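Local coordinates for protein putative peptidyl-arginine deiminase (Chlorobium tepidum, PDB 1XKN) that probably hydrolyses the guanidinium group of agmatine or of arginine side chains, as a deiminase releasing ammonia, at residues E248-L253 with L264-L269; D219-F224 with K244-N249; N163-L168 with V225-V230; K268-E273 with D306-D311. All blocks are in the same frame, centred on the assembly; numbering follows the deposited sequence.

Contact 1. Residues E248-L253 with L264-L269; sequences ENYELL and LNIVKL
Tyr250, on helix 243-253, meets Lys268 and Ile266 of strand 265-269. Lys268 NZ donates a hydrogen bond of 2.7 Å to Tyr250 OH, and the hydroxyl is also hydrogen-bonded to Lys254 NZ. Two ammonium groups at one phenol oxygen would probably lower the pKa of the phenol somewhat. On its way there the lysine passes over the ring: its CE stands 3.8 Å from the centroid of the Tyr250 ring, 29° off the normal, a CH-pi contact. A bend at the last torsion (chi4 67°) turns NZ from the ring to the hydroxyl. Lysine suits this exposed position on an outer strand because its methylenes can cover an aromatic face while its amine stays at the surface.

Apolar packing lies next to this. Ile266 points toward the helix and splits its branches between two residues: CG2 touches Tyr250 CE1 at 3.6 Å, and CD1 reaches Leu253 CB at 3.7 Å. A beta-branched residue suits the strand and offers two arms, the CG2 methyl and the longer CG1-CD1 branch.

One water lies between Leu253 O (2.8 Å) and Leu264 O, within hydrogen-bonding distance of both.

The axes of segments 248-253 and 265-269 come within 9.7 Å and run roughly antiparallel (155°), as expected for the second half of a beta-alpha-beta crossover, here formed by strand 229-233, helix 243-253 and strand 265-269.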
loop_
_atom_site.group_PDB
_atom_site.type_symbol
_atom_site.label_atom_id
_atom_site.label_comp_id
_atom_site.label_asym_id
_atom_site.label_seq_id
_atom_site.Cartn_x
_atom_site.Cartn_y
_atom_site.Cartn_z
ATOM N N GLU A 248 -22.021 -2.447 5.408
ATOM C CA GLU A 248 -21.895 -3.847 5.793
ATOM C C GLU A 248 -20.543 -4.100 6.444
ATOM O O GLU A 248 -20.451 -4.812 7.440
ATOM C CB GLU A 248 -22.059 -4.748 4.568
ATOM C CG GLU A 248 -23.379 -4.554 3.834
ATOM C CD GLU A 248 -23.493 -5.422 2.594
ATOM O OE1 GLU A 248 -22.520 -5.467 1.807
ATOM O OE2 GLU A 248 -24.557 -6.044 2.396
ATOM N N ASN A 249 -19.490 -3.512 5.887
ATOM C CA ASN A 249 -18.167 -3.714 6.454
ATOM C C ASN A 249 -17.961 -2.983 7.770
ATOM O O ASN A 249 -17.233 -3.464 8.639
ATOM C CB ASN A 249 -17.092 -3.331 5.440
ATOM C CG ASN A 249 -16.954 -4.365 4.345
ATOM O OD1 ASN A 249 -16.888 -5.559 4.623
ATOM N ND2 ASN A 249 -16.909 -3.916 3.094
ATOM N N TYR A 250 -18.602 -1.828 7.926
ATOM C CA TYR A 250 -18.486 -1.077 9.169
ATOM C C TYR A 250 -19.147 -1.885 10.281
ATOM O O TYR A 250 -18.574 -2.065 11.355
ATOM C CB TYR A 250 -19.175 0.289 9.058
ATOM C CG TYR A 250 -19.314 0.987 10.394
ATOM C CD1 TYR A 250 -18.206 1.554 11.029
ATOM C CD2 TYR A 250 -20.542 1.023 11.056
ATOM C CE1 TYR A 250 -18.321 2.133 12.295
ATOM C CE2 TYR A 250 -20.663 1.597 12.319
ATOM C CZ TYR A 250 -19.551 2.146 12.933
ATOM O OH TYR A 250 -19.665 2.690 14.195
ATOM N N GLU A 251 -20.357 -2.374 10.020
ATOM C CA GLU A 251 -21.066 -3.164 11.017
ATOM C C GLU A 251 -20.296 -4.443 11.328
ATOM O O GLU A 251 -20.262 -4.891 12.474
ATOM C CB GLU A 251 -22.482 -3.491 10.535
ATOM C CG GLU A 251 -23.421 -2.285 10.500
ATOM C CD GLU A 251 -23.490 -1.553 11.832
ATOM O OE1 GLU A 251 -23.497 -2.223 12.888
ATOM O OE2 GLU A 251 -23.556 -0.303 11.830
ATOM N N LEU A 252 -19.667 -5.025 10.311
ATOM C CA LEU A 252 -18.887 -6.240 10.518
ATOM C C LEU A 252 -17.713 -5.933 11.445
ATOM O O LEU A 252 -17.449 -6.670 12.397
ATOM C CB LEU A 252 -18.370 -6.780 9.182
ATOM C CG LEU A 252 -17.528 -8.061 9.230
ATOM C CD1 LEU A 252 -18.310 -9.184 9.903
ATOM C CD2 LEU A 252 -17.140 -8.458 7.818
ATOM N N LEU A 253 -17.007 -4.839 11.175
ATOM C CA LEU A 253 -15.873 -4.452 12.010
ATOM C C LEU A 253 -16.277 -4.233 13.459
ATOM O O LEU A 253 -15.489 -4.477 14.374
ATOM C CB LEU A 253 -15.223 -3.177 11.465
ATOM C CG LEU A 253 -14.197 -3.403 10.356
ATOM C CD1 LEU A 253 -13.887 -2.091 9.664
ATOM C CD2 LEU A 253 -12.931 -4.012 10.953
ATOM N N LEU A 264 -12.420 -4.211 18.615
ATOM C CA LEU A 264 -11.485 -3.280 18.004
ATOM C C LEU A 264 -12.129 -1.898 17.985
ATOM O O LEU A 264 -13.351 -1.777 17.903
ATOM C CB LEU A 264 -11.166 -3.708 16.567
ATOM C CG LEU A 264 -10.479 -5.065 16.388
ATOM C CD1 LEU A 264 -10.347 -5.394 14.905
ATOM C CD2 LEU A 264 -9.114 -5.028 17.057
ATOM N N ASN A 265 -11.306 -0.861 18.077
ATOM C CA ASN A 265 -11.797 0.508 18.032
ATOM C C ASN A 265 -11.983 0.834 16.557
ATOM O O ASN A 265 -11.079 0.609 15.754
ATOM C CB ASN A 265 -10.773 1.465 18.645
ATOM C CG ASN A 265 -10.513 1.185 20.111
ATOM O OD1 ASN A 265 -9.359 1.061 20.533
ATOM N ND2 ASN A 265 -11.577 1.086 20.895
ATOM N N ILE A 266 -13.150 1.360 16.202
ATOM C CA ILE A 266 -13.438 1.686 14.811
ATOM C C ILE A 266 -13.599 3.188 14.612
ATOM O O ILE A 266 -14.481 3.811 15.206
ATOM C CB ILE A 266 -14.729 0.980 14.341
ATOM C CG1 ILE A 266 -14.680 -0.512 14.704
ATOM C CG2 ILE A 266 -14.914 1.166 12.843
ATOM C CD1 ILE A 266 -13.511 -1.278 14.110
ATOM N N VAL A 267 -12.737 3.767 13.782
ATOM C CA VAL A 267 -12.781 5.197 13.493
ATOM C C VAL A 267 -13.323 5.388 12.082
ATOM O O VAL A 267 -12.806 4.802 11.132
ATOM C CB VAL A 267 -11.370 5.824 13.586
ATOM C CG1 VAL A 267 -11.412 7.284 13.161
ATOM C CG2 VAL A 267 -10.848 5.704 15.009
ATOM N N LYS A 268 -14.366 6.198 11.946
ATOM C CA LYS A 268 -14.957 6.444 10.638
ATOM C C LYS A 268 -14.194 7.500 9.850
ATOM O O LYS A 268 -13.738 8.505 10.402
ATOM C CB LYS A 268 -16.413 6.902 10.773
ATOM C CG LYS A 268 -17.363 5.872 11.354
ATOM C CD LYS A 268 -18.802 6.363 11.251
ATOM C CE LYS A 268 -19.777 5.370 11.859
ATOM N NZ LYS A 268 -19.599 5.264 13.335
ATOM N N LEU A 269 -14.050 7.253 8.553
ATOM C CA LEU A 269 -13.393 8.186 7.650
ATOM C C LEU A 269 -14.401 8.505 6.561
ATOM O O LEU A 269 -15.216 7.661 6.194
ATOM C CB LEU A 269 -12.147 7.554 7.015
ATOM C CG LEU A 269 -10.804 7.825 7.703
ATOM C CD1 LEU A 269 -9.706 7.019 7.029
ATOM C CD2 LEU A 269 -10.489 9.312 7.641
HETATM O O HOH W 1 -15.410 -3.699 17.092
#

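Contact 2. Residues D219-F224 with K244-N249; sequences DDMARF and KPLREN
Selenomethionine Met221 reaches Leu246 and Asn249 on helix 243-253, the helix of a beta-alpha-beta unit that packs against the sheet containing strand 222-226. Met221 sits just before that strand, after a short 3-10 segment, and all three touching residues are buried.

The apolar part is the meeting of Met221 with Leu246. With CG anti to the backbone N (chi1 180°) and the next torsion also extended, the Met221 chain runs straight out toward the helix. Its CG lies 3.6 Å from Leu246 CD2, and the two side chains run alongside each other, head to tail. Long and unbranched, such a residue can reach from loop to helix, while leucine offers a branched methyl end to receive it. The other leucine branch, CD1, packs on Met271.

A mixed contact follows where the Met221 chain turns at its last torsion, so that it lies roughly perpendicular to the side chain of Asn249. The polar demands of the asparagine amide are met by the loop just after strand 201-205: Asn249 OD1 accepts from Gly206 N, and ND2 gives a weak hydrogen bond to Asp207 O. Asparagine thus suits a buried helix position beside the end of that strand, where its amide can pair with backbone groups.

On the outer side of the helix, Lys244 NZ and Glu248 OE2 form a salt bridge one turn apart, the amine standing above the carboxylate plane.

At the buried face Met221 SE makes a close van der Waals contact with Asn249 ND2, 3.2 Å. The methyl carbon Met221 CE is 3.6 Å from Asn249 ND2.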
loop_
_atom_site.group_PDB
_atom_site.type_symbol
_atom_site.label_atom_id
_atom_site.label_comp_id
_atom_site.label_asym_id
_atom_site.label_seq_id
_atom_site.Cartn_x
_atom_site.Cartn_y
_atom_site.Cartn_z
ATOM N N ASP A 219 -7.075 -1.828 1.013
ATOM C CA ASP A 219 -6.452 -0.517 1.180
ATOM C C ASP A 219 -7.189 0.652 0.519
ATOM O O ASP A 219 -6.668 1.765 0.448
ATOM C CB ASP A 219 -4.964 -0.554 0.774
ATOM C CG ASP A 219 -4.733 -0.474 -0.726
ATOM O OD1 ASP A 219 -5.685 -0.653 -1.506
ATOM O OD2 ASP A 219 -3.566 -0.230 -1.124
ATOM N N ASP A 220 -8.404 0.407 0.035
ATOM C CA ASP A 220 -9.210 1.483 -0.536
ATOM C C ASP A 220 -10.410 1.636 0.392
ATOM O O ASP A 220 -11.336 2.396 0.105
ATOM C CB ASP A 220 -9.711 1.143 -1.949
ATOM C CG ASP A 220 -8.693 1.462 -3.030
ATOM O OD1 ASP A 220 -7.876 2.382 -2.832
ATOM O OD2 ASP A 220 -8.729 0.802 -4.090
HETATM N N MSE A 221 -10.375 0.940 1.527
HETATM C CA MSE A 221 -11.509 0.953 2.444
HETATM C C MSE A 221 -11.231 0.962 3.954
HETATM O O MSE A 221 -11.760 1.801 4.680
HETATM C CB MSE A 221 -12.389 -0.251 2.091
HETATM C CG MSE A 221 -13.633 -0.441 2.921
HETATM SE SE MSE A 221 -14.699 -1.846 2.132
HETATM C CE MSE A 221 -13.454 -3.304 2.339
ATOM N N ALA A 222 -10.417 0.019 4.421
ATOM C CA ALA A 222 -10.116 -0.096 5.842
ATOM C C ALA A 222 -8.625 -0.274 6.094
ATOM O O ALA A 222 -7.936 -0.970 5.340
ATOM C CB ALA A 222 -10.893 -1.263 6.432
ATOM N N ARG A 223 -8.133 0.347 7.165
ATOM C CA ARG A 223 -6.710 0.297 7.503
ATOM C C ARG A 223 -6.450 0.322 9.010
ATOM O O ARG A 223 -7.128 1.025 9.753
ATOM C CB ARG A 223 -5.997 1.512 6.896
ATOM C CG ARG A 223 -6.134 1.690 5.390
ATOM C CD ARG A 223 -5.202 0.751 4.641
ATOM N NE ARG A 223 -3.824 0.894 5.101
ATOM C CZ ARG A 223 -3.036 1.922 4.808
ATOM N NH1 ARG A 223 -1.801 1.968 5.284
ATOM N NH2 ARG A 223 -3.475 2.892 4.021
ATOM N N PHE A 224 -5.463 -0.443 9.463
ATOM C CA PHE A 224 -5.102 -0.406 10.876
ATOM C C PHE A 224 -4.326 0.900 11.059
ATOM O O PHE A 224 -3.540 1.271 10.189
ATOM C CB PHE A 224 -4.188 -1.581 11.247
ATOM C CG PHE A 224 -4.924 -2.813 11.680
ATOM C CD1 PHE A 224 -5.628 -2.828 12.883
ATOM C CD2 PHE A 224 -4.930 -3.950 10.880
ATOM C CE1 PHE A 224 -6.334 -3.958 13.282
ATOM C CE2 PHE A 224 -5.630 -5.081 11.268
ATOM C CZ PHE A 224 -6.336 -5.089 12.472
ATOM N N LYS A 244 -24.046 0.874 0.686
ATOM C CA LYS A 244 -24.273 -0.480 1.183
ATOM C C LYS A 244 -22.999 -1.252 1.549
ATOM O O LYS A 244 -22.861 -1.729 2.678
ATOM C CB LYS A 244 -25.099 -1.270 0.160
ATOM C CG LYS A 244 -25.385 -2.714 0.538
ATOM C CD LYS A 244 -26.348 -3.336 -0.458
ATOM C CE LYS A 244 -26.592 -4.809 -0.166
ATOM N NZ LYS A 244 -25.357 -5.621 -0.340
ATOM N N PRO A 245 -22.047 -1.376 0.609
ATOM C CA PRO A 245 -20.798 -2.102 0.870
ATOM C C PRO A 245 -20.041 -1.598 2.097
ATOM O O PRO A 245 -19.563 -2.388 2.913
ATOM C CB PRO A 245 -19.998 -1.891 -0.414
ATOM C CG PRO A 245 -21.055 -1.722 -1.450
ATOM C CD PRO A 245 -22.050 -0.836 -0.762
ATOM N N LEU A 246 -19.923 -0.282 2.224
ATOM C CA LEU A 246 -19.207 0.286 3.356
ATOM C C LEU A 246 -19.973 0.091 4.662
ATOM O O LEU A 246 -19.369 -0.107 5.713
ATOM C CB LEU A 246 -18.917 1.769 3.111
ATOM C CG LEU A 246 -17.956 2.037 1.947
ATOM C CD1 LEU A 246 -17.845 3.534 1.706
ATOM C CD2 LEU A 246 -16.589 1.438 2.258
ATOM N N ARG A 247 -21.303 0.132 4.593
ATOM C CA ARG A 247 -22.126 -0.059 5.779
ATOM C C ARG A 247 -21.978 -1.476 6.313
ATOM O O ARG A 247 -21.825 -1.689 7.521
ATOM C CB ARG A 247 -23.595 0.222 5.451
ATOM C CG ARG A 247 -23.971 1.689 5.526
ATOM C CD ARG A 247 -23.989 2.134 6.976
ATOM N NE ARG A 247 -24.955 1.347 7.740
ATOM C CZ ARG A 247 -24.928 1.199 9.061
ATOM N NH1 ARG A 247 -23.977 1.783 9.779
ATOM N NH2 ARG A 247 -25.852 0.464 9.663
ATOM N N GLU A 248 -22.021 -2.447 5.408
ATOM C CA GLU A 248 -21.895 -3.847 5.793
ATOM C C GLU A 248 -20.543 -4.100 6.444
ATOM O O GLU A 248 -20.451 -4.812 7.440
ATOM C CB GLU A 248 -22.059 -4.748 4.568
ATOM C CG GLU A 248 -23.379 -4.554 3.834
ATOM C CD GLU A 248 -23.493 -5.422 2.594
ATOM O OE1 GLU A 248 -22.520 -5.467 1.807
ATOM O OE2 GLU A 248 -24.557 -6.044 2.396
ATOM N N ASN A 249 -19.490 -3.512 5.887
ATOM C CA ASN A 249 -18.167 -3.714 6.454
ATOM C C ASN A 249 -17.961 -2.983 7.770
ATOM O O ASN A 249 -17.233 -3.464 8.639
ATOM C CB ASN A 249 -17.092 -3.331 5.440
ATOM C CG ASN A 249 -16.954 -4.365 4.345
ATOM O OD1 ASN A 249 -16.888 -5.559 4.623
ATOM N ND2 ASN A 249 -16.909 -3.916 3.094
#

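Contact 3. Residues N163-L168 with V225-V230; sequences NGAGLL and VNENTV
Two Asx turns meet here, one in the loop between strands 160-162 and 167-171, the other in the type I beta turn Asn226-Thr229 between strands 222-226 and 229-233. Asn163 carries the bond between them: its ND2 donates to Glu227 O at 2.8 Å. The bond is nearly straight (173°), with the acceptor in the amide plane and the donor on a lone pair of the carbonyl oxygen.

The same amide organises its own loop. Asn163 OD1 accepts from Ala165 N at 2.9 Å and from Leu167 N at 2.8 Å, the two donors approaching from opposite faces of its plane. These bonds fix the rotation of the amide and so aim ND2 at the neighbouring turn. Asparagine suits the place because one end accepts while the other donates. The loop turns at two glycines with positive phi, Gly164 and Gly166.

In the second turn Asn226 OD1 accepts from Asn228 N at 2.9 Å, in the carbonyl plane, and from Thr229 OG1.

Glu227 extends along the solvent side, its CG anti to the backbone N (chi1 -155°), which carries the carboxylate past Ala165, whose small CB lies 3.4 Å from Glu227 OE2. A water bridges the two turns, donating to Asn163 O at 2.7 Å and to Glu227 OE2 at 3.0 Å.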
loop_
_atom_site.group_PDB
_atom_site.type_symbol
_atom_site.label_atom_id
_atom_site.label_comp_id
_atom_site.label_asym_id
_atom_site.label_seq_id
_atom_site.Cartn_x
_atom_site.Cartn_y
_atom_site.Cartn_z
ATOM N N ASN A 163 -1.802 -5.367 11.778
ATOM C CA ASN A 163 -1.737 -4.502 12.952
ATOM C C ASN A 163 -0.381 -4.634 13.645
ATOM O O ASN A 163 -0.120 -3.979 14.654
ATOM C CB ASN A 163 -2.884 -4.824 13.923
ATOM C CG ASN A 163 -2.601 -6.032 14.791
ATOM O OD1 ASN A 163 -2.004 -7.007 14.344
ATOM N ND2 ASN A 163 -3.042 -5.975 16.041
ATOM N N GLY A 164 0.477 -5.486 13.087
ATOM C CA GLY A 164 1.812 -5.680 13.633
ATOM C C GLY A 164 1.883 -6.503 14.902
ATOM O O GLY A 164 2.928 -6.568 15.553
ATOM N N ALA A 165 0.774 -7.142 15.259
ATOM C CA ALA A 165 0.736 -7.948 16.467
ATOM C C ALA A 165 -0.050 -9.238 16.282
ATOM O O ALA A 165 -0.517 -9.829 17.258
ATOM C CB ALA A 165 0.148 -7.136 17.615
ATOM N N GLY A 166 -0.215 -9.668 15.035
ATOM C CA GLY A 166 -0.926 -10.912 14.797
ATOM C C GLY A 166 -2.201 -10.845 13.980
ATOM O O GLY A 166 -2.705 -11.882 13.542
ATOM N N LEU A 167 -2.734 -9.646 13.780
ATOM C CA LEU A 167 -3.953 -9.496 13.000
ATOM C C LEU A 167 -3.654 -9.079 11.574
ATOM O O LEU A 167 -2.700 -8.346 11.314
ATOM C CB LEU A 167 -4.874 -8.448 13.627
ATOM C CG LEU A 167 -5.277 -8.635 15.090
ATOM C CD1 LEU A 167 -6.232 -7.515 15.480
ATOM C CD2 LEU A 167 -5.926 -9.992 15.288
ATOM N N LEU A 168 -4.475 -9.564 10.650
ATOM C CA LEU A 168 -4.346 -9.219 9.241
ATOM C C LEU A 168 -5.755 -9.006 8.706
ATOM O O LEU A 168 -6.616 -9.886 8.809
ATOM C CB LEU A 168 -3.627 -10.326 8.458
ATOM C CG LEU A 168 -3.434 -10.065 6.958
ATOM C CD1 LEU A 168 -2.196 -10.790 6.456
ATOM C CD2 LEU A 168 -4.672 -10.506 6.180
ATOM N N VAL A 225 -4.559 1.607 12.164
ATOM C CA VAL A 225 -3.834 2.850 12.443
ATOM C C VAL A 225 -2.973 2.633 13.684
ATOM O O VAL A 225 -2.013 3.363 13.926
ATOM C CB VAL A 225 -4.774 4.068 12.659
ATOM C CG1 VAL A 225 -5.381 4.495 11.327
ATOM C CG2 VAL A 225 -5.860 3.730 13.662
ATOM N N ASN A 226 -3.352 1.636 14.476
ATOM C CA ASN A 226 -2.601 1.227 15.657
ATOM C C ASN A 226 -3.013 -0.206 15.986
ATOM O O ASN A 226 -3.883 -0.777 15.325
ATOM C CB ASN A 226 -2.796 2.178 16.858
ATOM C CG ASN A 226 -4.213 2.207 17.385
ATOM O OD1 ASN A 226 -4.770 1.185 17.772
ATOM N ND2 ASN A 226 -4.801 3.402 17.417
ATOM N N GLU A 227 -2.372 -0.788 16.990
ATOM C CA GLU A 227 -2.614 -2.167 17.389
ATOM C C GLU A 227 -4.069 -2.619 17.504
ATOM O O GLU A 227 -4.394 -3.758 17.160
ATOM C CB GLU A 227 -1.886 -2.428 18.707
ATOM C CG GLU A 227 -1.532 -3.872 18.962
ATOM C CD GLU A 227 -0.364 -4.002 19.919
ATOM O OE1 GLU A 227 -0.531 -3.691 21.119
ATOM O OE2 GLU A 227 0.730 -4.390 19.461
ATOM N N ASN A 228 -4.945 -1.747 17.990
ATOM C CA ASN A 228 -6.343 -2.131 18.139
ATOM C C ASN A 228 -7.341 -1.164 17.521
ATOM O O ASN A 228 -8.513 -1.155 17.898
ATOM C CB ASN A 228 -6.670 -2.357 19.626
ATOM C CG ASN A 228 -6.412 -1.131 20.489
ATOM O OD1 ASN A 228 -6.295 -1.243 21.714
ATOM N ND2 ASN A 228 -6.335 0.037 19.869
ATOM N N THR A 229 -6.894 -0.370 16.552
ATOM C CA THR A 229 -7.791 0.587 15.915
ATOM C C THR A 229 -7.787 0.505 14.395
ATOM O O THR A 229 -6.732 0.512 13.761
ATOM C CB THR A 229 -7.449 2.031 16.331
ATOM O OG1 THR A 229 -7.481 2.131 17.761
ATOM C CG2 THR A 229 -8.460 3.007 15.741
ATOM N N VAL A 230 -8.982 0.423 13.820
ATOM C CA VAL A 230 -9.140 0.354 12.378
ATOM C C VAL A 230 -9.926 1.558 11.887
ATOM O O VAL A 230 -10.961 1.906 12.460
ATOM C CB VAL A 230 -9.907 -0.916 11.948
ATOM C CG1 VAL A 230 -10.141 -0.906 10.438
ATOM C CG2 VAL A 230 -9.125 -2.151 12.345
HETATM O O HOH W 2 1.632 -3.586 16.710
#

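Contact 4. Residues K268-E273 with D306-D311; sequences KLPMPE and DQQAID
Pro270, next to Leu269 of strand 265-269, lies against Ala309 of helix 305-316. That strand is the last of the beta-alpha-beta unit made by strand 229-233, helix 243-253 and strand 265-269, and helix 305-316 packs on it. The contact joins the two by van der Waals packing, with no hydrogen bond between the two segments.

The proline can be followed round its ring. CB leaves the backbone toward the helix. CG, the next atom, makes the closest approaches: it lies 3.9 Å from Ala309 N and 4.0 Å from Ala309 CB, with Gln308 CB a little farther at 4.3 Å. CD, which closes the ring on the proline nitrogen, faces Ala309 CA at 4.1 Å. The ring thus rests on the helix backbone as well as on a methyl group. Alanine suits this point because its short side chain lets the ring come close to the helix, and proline suits the segment because it is compact and apolar and needs no backbone partner for its nitrogen. Ile312, one turn farther along, also touches the ring.

Leu269 adds a second, lighter contact. Although its CB does not point at the helix, CD2 comes 4.0 Å from Ala309 O and 4.4 Å from Ala309 CB; Ile312 packs on the same leucine.

Away from the contact, Gln307 reaches one turn ahead: its NE2 donates to Asp311 OD1 at 2.9 Å, with the oxygen in the glutamine amide plane but met from above the carboxylate plane.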
loop_
_atom_site.group_PDB
_atom_site.type_symbol
_atom_site.label_atom_id
_atom_site.label_comp_id
_atom_site.label_asym_id
_atom_site.label_seq_id
_atom_site.Cartn_x
_atom_site.Cartn_y
_atom_site.Cartn_z
ATOM N N LYS A 268 -14.366 6.198 11.946
ATOM C CA LYS A 268 -14.957 6.444 10.638
ATOM C C LYS A 268 -14.194 7.500 9.850
ATOM O O LYS A 268 -13.738 8.505 10.402
ATOM C CB LYS A 268 -16.413 6.902 10.773
ATOM C CG LYS A 268 -17.363 5.872 11.354
ATOM C CD LYS A 268 -18.802 6.363 11.251
ATOM C CE LYS A 268 -19.777 5.370 11.859
ATOM N NZ LYS A 268 -19.599 5.264 13.335
ATOM N N LEU A 269 -14.050 7.253 8.553
ATOM C CA LEU A 269 -13.393 8.186 7.650
ATOM C C LEU A 269 -14.401 8.505 6.561
ATOM O O LEU A 269 -15.216 7.661 6.194
ATOM C CB LEU A 269 -12.147 7.554 7.015
ATOM C CG LEU A 269 -10.804 7.825 7.703
ATOM C CD1 LEU A 269 -9.706 7.019 7.029
ATOM C CD2 LEU A 269 -10.489 9.312 7.641
ATOM N N PRO A 270 -14.387 9.740 6.048
ATOM C CA PRO A 270 -15.346 10.052 4.992
ATOM C C PRO A 270 -14.861 9.443 3.683
ATOM O O PRO A 270 -13.739 8.941 3.605
ATOM C CB PRO A 270 -15.334 11.582 4.959
ATOM C CG PRO A 270 -13.921 11.905 5.341
ATOM C CD PRO A 270 -13.637 10.937 6.463
HETATM N N MSE A 271 -15.725 9.454 2.675
HETATM C CA MSE A 271 -15.363 8.973 1.349
HETATM C C MSE A 271 -15.284 10.254 0.539
HETATM O O MSE A 271 -15.986 11.218 0.830
HETATM C CB MSE A 271 -16.454 8.083 0.752
HETATM C CG MSE A 271 -16.365 6.611 1.121
HETATM SE SE MSE A 271 -14.814 5.719 0.392
HETATM C CE MSE A 271 -15.415 5.662 -1.460
ATOM N N PRO A 272 -14.409 10.299 -0.469
ATOM C CA PRO A 272 -14.312 11.516 -1.280
ATOM C C PRO A 272 -15.621 11.700 -2.038
ATOM O O PRO A 272 -16.355 10.732 -2.244
ATOM C CB PRO A 272 -13.164 11.201 -2.234
ATOM C CG PRO A 272 -12.310 10.261 -1.448
ATOM C CD PRO A 272 -13.325 9.357 -0.789
ATOM N N GLU A 273 -15.933 12.927 -2.439
ATOM C CA GLU A 273 -17.141 13.132 -3.225
ATOM C C GLU A 273 -16.838 12.385 -4.515
ATOM O O GLU A 273 -15.683 12.288 -4.914
ATOM C CB GLU A 273 -17.369 14.616 -3.508
ATOM C CG GLU A 273 -18.005 15.351 -2.346
ATOM C CD GLU A 273 -18.100 16.847 -2.577
ATOM O OE1 GLU A 273 -17.867 17.301 -3.718
ATOM O OE2 GLU A 273 -18.427 17.562 -1.610
ATOM N N ASP A 306 -11.874 16.616 1.835
ATOM C CA ASP A 306 -10.423 16.421 1.940
ATOM C C ASP A 306 -9.902 16.809 3.322
ATOM O O ASP A 306 -9.207 16.030 3.974
ATOM C CB ASP A 306 -9.649 17.256 0.903
ATOM C CG ASP A 306 -9.966 16.882 -0.538
ATOM O OD1 ASP A 306 -10.393 15.738 -0.805
ATOM O OD2 ASP A 306 -9.755 17.749 -1.414
ATOM N N GLN A 307 -10.232 18.019 3.764
ATOM C CA GLN A 307 -9.765 18.492 5.062
ATOM C C GLN A 307 -10.314 17.644 6.205
ATOM O O GLN A 307 -9.648 17.465 7.223
ATOM C CB GLN A 307 -10.149 19.959 5.268
ATOM C CG GLN A 307 -9.400 20.634 6.409
ATOM C CD GLN A 307 -7.893 20.577 6.221
ATOM O OE1 GLN A 307 -7.369 21.000 5.188
ATOM N NE2 GLN A 307 -7.189 20.061 7.223
ATOM N N GLN A 308 -11.524 17.120 6.037
ATOM C CA GLN A 308 -12.136 16.283 7.062
ATOM C C GLN A 308 -11.343 14.994 7.240
ATOM O O GLN A 308 -11.090 14.564 8.369
ATOM C CB GLN A 308 -13.590 15.969 6.696
ATOM C CG GLN A 308 -14.508 17.179 6.800
ATOM C CD GLN A 308 -15.969 16.854 6.551
ATOM O OE1 GLN A 308 -16.851 17.673 6.820
ATOM N NE2 GLN A 308 -16.236 15.662 6.034
ATOM N N ALA A 309 -10.948 14.383 6.127
ATOM C CA ALA A 309 -10.170 13.148 6.179
ATOM C C ALA A 309 -8.800 13.415 6.792
ATOM O O ALA A 309 -8.306 12.636 7.606
ATOM C CB ALA A 309 -10.015 12.564 4.779
ATOM N N ILE A 310 -8.186 14.525 6.401
ATOM C CA ILE A 310 -6.877 14.885 6.933
ATOM C C ILE A 310 -6.932 15.096 8.450
ATOM O O ILE A 310 -6.070 14.601 9.176
ATOM C CB ILE A 310 -6.335 16.156 6.244
ATOM C CG1 ILE A 310 -5.979 15.823 4.791
ATOM C CG2 ILE A 310 -5.109 16.684 6.988
ATOM C CD1 ILE A 310 -5.577 17.018 3.964
ATOM N N ASP A 311 -7.942 15.818 8.928
ATOM C CA ASP A 311 -8.064 16.068 10.360
ATOM C C ASP A 311 -8.248 14.777 11.149
ATOM O O ASP A 311 -7.669 14.612 12.223
ATOM C CB ASP A 311 -9.227 17.025 10.649
ATOM C CG ASP A 311 -8.955 18.442 10.170
ATOM O OD1 ASP A 311 -7.820 18.709 9.722
ATOM O OD2 ASP A 311 -9.874 19.292 10.244
#

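All four contacts touch one beta-alpha-beta unit or its sheet; contact 3 does so through the turn leading into strand 229-233. Contacts 1 and 2 use helix 243-253, and contacts 1 and 4 share strand 265-269. The touching residues of contact 2 are all buried; contacts 1, 3 and 4 each mix buried with exposed residues. Chemistry follows place: packing alone carries contacts 2 and 4 across their segments, whereas contact 1 adds a lysine-tyrosine bond and contact 3, between turns, relies on amide and water bonds. Contact 3 joins contact 1 through backbone pairing of Asn265 with Asn228 and Val230, and contact 2 through Phe224, which packs on Asn163 and Val230.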